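Local coordinates for putative tetR family transcriptional regulator (Streptomyces coelicolor A3, PDB 2Q24), which probably acts as a DNA-binding transcriptional regulator of the TetR family and forms a dimer, at residues A71-S76 and R91-R96; K19-A24 and I62-R67. One frame throughout, in Å; residues are numbered along the deposited sequence. Where two conformers were deposited one is given.

Contact 1: residues A71-S76 and R91-R96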
# COMPACT_ATOMS: atom_id res chain seq x y z
N ALA B 71 -0.22 -3.04 4.69
CA ALA B 71 -0.85 -3.69 3.56
C ALA B 71 -2.02 -4.58 4.01
O ALA B 71 -3.09 -4.58 3.39
CB ALA B 71 0.16 -4.49 2.77
N ARG B 72 -1.86 -5.30 5.12
CA ARG B 72 -3.00 -6.10 5.61
C ARG B 72 -4.23 -5.23 5.94
O ARG B 72 -5.35 -5.62 5.62
CB ARG B 72 -2.60 -6.98 6.79
CG ARG B 72 -1.74 -8.15 6.26
CD ARG B 72 -1.42 -9.16 7.39
NE ARG B 72 -0.32 -8.66 8.21
N LEU B 73 -3.99 -4.07 6.54
CA LEU B 73 -5.05 -3.13 6.88
C LEU B 73 -5.77 -2.65 5.60
O LEU B 73 -6.99 -2.68 5.53
CB LEU B 73 -4.46 -1.95 7.65
CG LEU B 73 -5.46 -0.83 7.94
CD1 LEU B 73 -6.58 -1.35 8.86
CD2 LEU B 73 -4.73 0.37 8.57
N CYS B 74 -5.00 -2.23 4.59
CA CYS B 74 -5.57 -1.75 3.36
C CYS B 74 -6.32 -2.81 2.56
O CYS B 74 -7.39 -2.57 2.02
CB CYS B 74 -4.48 -1.07 2.49
SG CYS B 74 -3.81 0.42 3.26
N ASP B 75 -5.77 -4.01 2.59
CA ASP B 75 -6.22 -5.06 1.70
C ASP B 75 -7.45 -5.78 2.30
O ASP B 75 -7.99 -6.66 1.66
CB ASP B 75 -5.06 -6.04 1.50
CG ASP B 75 -3.93 -5.47 0.60
OD1 ASP B 75 -4.11 -4.44 -0.02
OD2 ASP B 75 -2.85 -6.07 0.57
N SER B 76 -7.80 -5.45 3.54
CA SER B 76 -9.00 -6.01 4.15
C SER B 76 -10.27 -5.36 3.56
O SER B 76 -11.36 -5.92 3.73
CB SER B 76 -8.99 -5.79 5.71
OG SER B 76 -9.07 -4.41 6.03
N ARG B 91 -17.05 0.61 10.03
CA ARG B 91 -16.90 0.44 11.47
C ARG B 91 -15.87 -0.65 11.83
O ARG B 91 -15.00 -0.44 12.65
CB ARG B 91 -18.28 0.12 12.11
CG ARG B 91 -18.25 -0.32 13.60
CD ARG B 91 -19.66 -0.41 14.21
NE ARG B 91 -20.53 0.73 13.85
CZ ARG B 91 -20.73 1.85 14.57
NH1 ARG B 91 -20.16 2.05 15.74
NH2 ARG B 91 -21.52 2.78 14.09
N ALA B 92 -16.00 -1.84 11.21
CA ALA B 92 -15.05 -2.94 11.50
C ALA B 92 -13.65 -2.52 11.14
O ALA B 92 -12.68 -2.75 11.89
CB ALA B 92 -15.44 -4.23 10.78
N TRP B 93 -13.51 -1.87 9.99
CA TRP B 93 -12.17 -1.43 9.57
C TRP B 93 -11.56 -0.37 10.47
O TRP B 93 -10.36 -0.37 10.72
CB TRP B 93 -12.25 -0.92 8.12
CG TRP B 93 -10.88 -0.60 7.51
CD1 TRP B 93 -10.06 -1.44 6.79
CD2 TRP B 93 -10.22 0.66 7.59
NE1 TRP B 93 -8.91 -0.76 6.41
CE2 TRP B 93 -8.98 0.53 6.90
CE3 TRP B 93 -10.54 1.89 8.20
CZ2 TRP B 93 -8.09 1.60 6.75
CZ3 TRP B 93 -9.64 2.98 8.06
CH2 TRP B 93 -8.42 2.81 7.37
N THR B 94 -12.34 0.56 10.97
CA THR B 94 -11.82 1.55 11.87
C THR B 94 -11.21 0.94 13.15
O THR B 94 -10.28 1.44 13.67
CB THR B 94 -12.84 2.65 12.23
OG1 THR B 94 -13.89 2.13 13.00
CG2 THR B 94 -13.33 3.36 11.02
N ARG B 95 -11.78 -0.16 13.63
CA ARG B 95 -11.15 -0.89 14.74
C ARG B 95 -9.78 -1.44 14.31
O ARG B 95 -8.80 -1.37 15.07
CB ARG B 95 -12.09 -1.99 15.30
CG ARG B 95 -13.29 -1.46 16.04
CD ARG B 95 -14.16 -2.55 16.81
NE ARG B 95 -13.29 -3.47 17.52
CZ ARG B 95 -12.93 -3.35 18.80
NH1 ARG B 95 -13.40 -2.36 19.56
NH2 ARG B 95 -12.11 -4.25 19.33
N ARG B 96 -9.69 -1.96 13.09
CA ARG B 96 -8.39 -2.45 12.56
C ARG B 96 -7.41 -1.30 12.40
O ARG B 96 -6.21 -1.46 12.64
CB ARG B 96 -8.57 -3.20 11.21
CG ARG B 96 -9.45 -4.48 11.32
CD ARG B 96 -8.90 -5.44 12.37
NE ARG B 96 -7.73 -6.12 11.88
CZ ARG B 96 -6.65 -6.43 12.60
NH1 ARG B 96 -6.52 -6.09 13.89
NH2 ARG B 96 -5.67 -7.09 12.00
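W93 reaches across from helix 86-106 to the C-terminal part of helix 58-75 and its continuation, where it meets L73 and S76. From CB, W93 CG stands anti to the backbone N (chi1 -173°), which sends the indole out to the other helix. From CG the pyrrole side comes first. W93 CD1 lies 3.2 Å from S76 OG, which stands at the ring edge, in the plane of the indole. W93 NE1 follows and gives its hydrogen to L73 O at 2.9 Å. The N-H...O angle is 147°. This carbonyl oxygen also lies at the ring edge, yet NE1 sits well above the carbonyl plane, 50° out of it. S76 OG gives L73 O a second bond of 2.8 Å, from the opposite face of that plane. Two side-chain donors therefore grip one backbone oxygen.

Further along the indole the contacts turn apolar. L73 CD1 lies over one face, offset toward the rim, and is 3.6 Å from W93 CE2. L73 CG is 3.8 Å from W93 CZ2. W93 also packs on I129, L133 and L136 of helix 125-142 and on L159 of helix 152-165. L73 CD1 also touches R96 CB at 3.6 Å, one turn on from W93. Beyond CB the R96 chain bends twice, and its NH1 makes a salt bridge to D99.

A phenylalanine in place of W93 would probably leave L73 O with S76 OG as its one side-chain donor here and uncouple the two helices at this polar point. The contact thus joins a directed hydrogen bond to leucine-on-indole packing. The bond probably sets the turn of the indole, and the ring gives the leucine a flat apolar surface.

Contact 2: residues K19-A24 and I62-R67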
# COMPACT_ATOMS: atom_id res chain seq x y z
N LYS B 19 3.65 -14.97 9.03
CA LYS B 19 3.81 -15.34 10.43
C LYS B 19 4.91 -14.58 11.13
O LYS B 19 4.71 -14.10 12.25
CB LYS B 19 3.97 -16.85 10.61
CG LYS B 19 2.65 -17.54 10.85
CD LYS B 19 2.75 -19.05 10.77
CE LYS B 19 3.78 -19.60 11.71
NZ LYS B 19 3.75 -21.10 11.81
N ILE B 20 6.05 -14.47 10.46
CA ILE B 20 7.20 -13.78 11.02
C ILE B 20 6.84 -12.34 11.22
O ILE B 20 7.09 -11.78 12.30
CB ILE B 20 8.45 -13.90 10.08
CG1 ILE B 20 9.05 -15.31 10.16
CG2 ILE B 20 9.55 -12.90 10.51
CD1 ILE B 20 10.15 -15.57 9.08
N LEU B 21 6.24 -11.74 10.18
CA LEU B 21 5.96 -10.31 10.22
C LEU B 21 4.90 -9.94 11.25
O LEU B 21 5.04 -8.95 11.95
CB LEU B 21 5.61 -9.78 8.82
CG LEU B 21 6.76 -9.98 7.81
CD1 LEU B 21 6.36 -9.44 6.46
CD2 LEU B 21 8.10 -9.33 8.29
N ALA B 22 3.87 -10.78 11.38
CA ALA B 22 2.85 -10.58 12.41
C ALA B 22 3.48 -10.65 13.81
O ALA B 22 3.25 -9.78 14.66
CB ALA B 22 1.75 -11.63 12.27
N ALA B 23 4.31 -11.67 14.02
CA ALA B 23 5.06 -11.81 15.28
C ALA B 23 6.01 -10.63 15.54
O ALA B 23 6.08 -10.13 16.67
CB ALA B 23 5.84 -13.16 15.30
N ALA B 24 6.72 -10.16 14.50
CA ALA B 24 7.55 -8.97 14.62
C ALA B 24 6.77 -7.74 15.08
O ALA B 24 7.23 -7.00 15.94
CB ALA B 24 8.26 -8.69 13.28
N ILE B 62 12.08 -4.80 10.90
CA ILE B 62 11.13 -3.77 11.38
C ILE B 62 10.40 -3.13 10.20
O ILE B 62 9.18 -3.04 10.21
CB ILE B 62 11.91 -2.66 12.14
CG1 ILE B 62 12.46 -3.24 13.45
CG2 ILE B 62 11.00 -1.45 12.44
CD1 ILE B 62 13.64 -2.44 14.01
N GLU B 63 11.15 -2.71 9.18
CA GLU B 63 10.51 -2.09 7.99
C GLU B 63 9.50 -3.00 7.32
O GLU B 63 8.35 -2.61 7.06
CB GLU B 63 11.55 -1.61 6.97
CG GLU B 63 10.86 -1.14 5.70
CD GLU B 63 11.75 -0.52 4.69
OE1 GLU B 63 12.85 -0.06 5.05
OE2 GLU B 63 11.33 -0.53 3.51
N ALA B 64 9.92 -4.23 7.02
CA ALA B 64 9.00 -5.24 6.42
C ALA B 64 7.74 -5.51 7.26
O ALA B 64 6.62 -5.61 6.73
CB ALA B 64 9.75 -6.54 6.17
N ALA B 65 7.92 -5.62 8.58
CA ALA B 65 6.81 -5.83 9.53
C ALA B 65 5.81 -4.68 9.47
O ALA B 65 4.58 -4.92 9.35
CB ALA B 65 7.30 -5.98 10.94
N TYR B 66 6.34 -3.45 9.54
CA TYR B 66 5.47 -2.27 9.42
C TYR B 66 4.73 -2.26 8.06
O TYR B 66 3.51 -2.03 8.03
CB TYR B 66 6.27 -0.95 9.63
CG TYR B 66 5.37 0.28 9.50
CD1 TYR B 66 4.51 0.70 10.57
CD2 TYR B 66 5.36 1.03 8.33
CE1 TYR B 66 3.70 1.82 10.42
CE2 TYR B 66 4.57 2.14 8.19
CZ TYR B 66 3.73 2.51 9.22
OH TYR B 66 2.93 3.61 9.04
N ARG B 67 5.44 -2.49 6.96
CA ARG B 67 4.82 -2.44 5.64
C ARG B 67 3.77 -3.51 5.49
O ARG B 67 2.73 -3.31 4.84
CB ARG B 67 5.90 -2.62 4.57
CG ARG B 67 6.78 -1.39 4.45
CD ARG B 67 7.93 -1.59 3.44
NE ARG B 67 7.44 -1.79 2.07
CZ ARG B 67 8.21 -1.86 1.00
NH1 ARG B 67 9.54 -1.76 1.15
NH2 ARG B 67 7.67 -2.05 -0.20
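A24, whose backbone N bonds I20 O at 2.8 Å within its own helix, meets A65 of helix 58-75 methyl to methyl. The CB atoms of A24 and A65 are 3.7 Å apart. One turn earlier, L21 carries the rest of the contact. Its CG stands anti to the carbonyl carbon (chi1 -60°), and the isobutyl group extends along the backbone of A64 and A65. L21 CD2 comes 3.7 Å from A65 N and 3.9 Å from A64 CB. L21 CD1 lies beside A64 O at 3.8 Å. The contact across the helices is therefore van der Waals packing, with the leucine lying against both methyl groups and main chain.

The helices pass almost at right angles, with 95° between the two short axes and 8.5 Å at closest approach. The small side chains of A24, A64 and A65 are consistent with such a close approach. The CA atoms of L21 and A65 are only 4.6 Å apart, and A65 CB comes close to L21 O as well as to the A24 methyl.

On a different side of helix 58-75, R67 NH1 bonds E63 OE2 at 3.2 Å in a salt bridge between residues one turn apart. R67 NH2 also bonds P121 O of the second subunit.

F55 packs on both L21 and A64, and V25 of helix 17-31 packs on A65. I62 points away from residues 19-24. It packs on F28 further along helix 17-31 and on A110, L111 and V114 of helix 108-116, while Y66 OH bonds Y100 OH of helix 86-106. Helix 58-75 thus lies between the N-terminal helix of the probable DNA-binding part and helices of the larger C-terminal part.

Overall arrangement
Both contacts use helix 58-75, and their centres are about 16 Å apart. Contact 2 holds the middle of this helix against helix 17-31. The predicted helix-turn-helix of residues 36-55 lies in the chain between its two segments. Contact 1 ties the C-terminal end of the same helix to helix 86-106, and its centre lies about 7 Å from the centre of the chain, against about 12 Å for contact 2. Helix 58-75 therefore runs from the probable DNA-binding part into the C-terminal part, as in other TetR family proteins. Contact 2 is van der Waals packing, whereas contact 1 includes a hydrogen bond. Both lie beside the second subunit, which packs on A71 and D75 at contact 1.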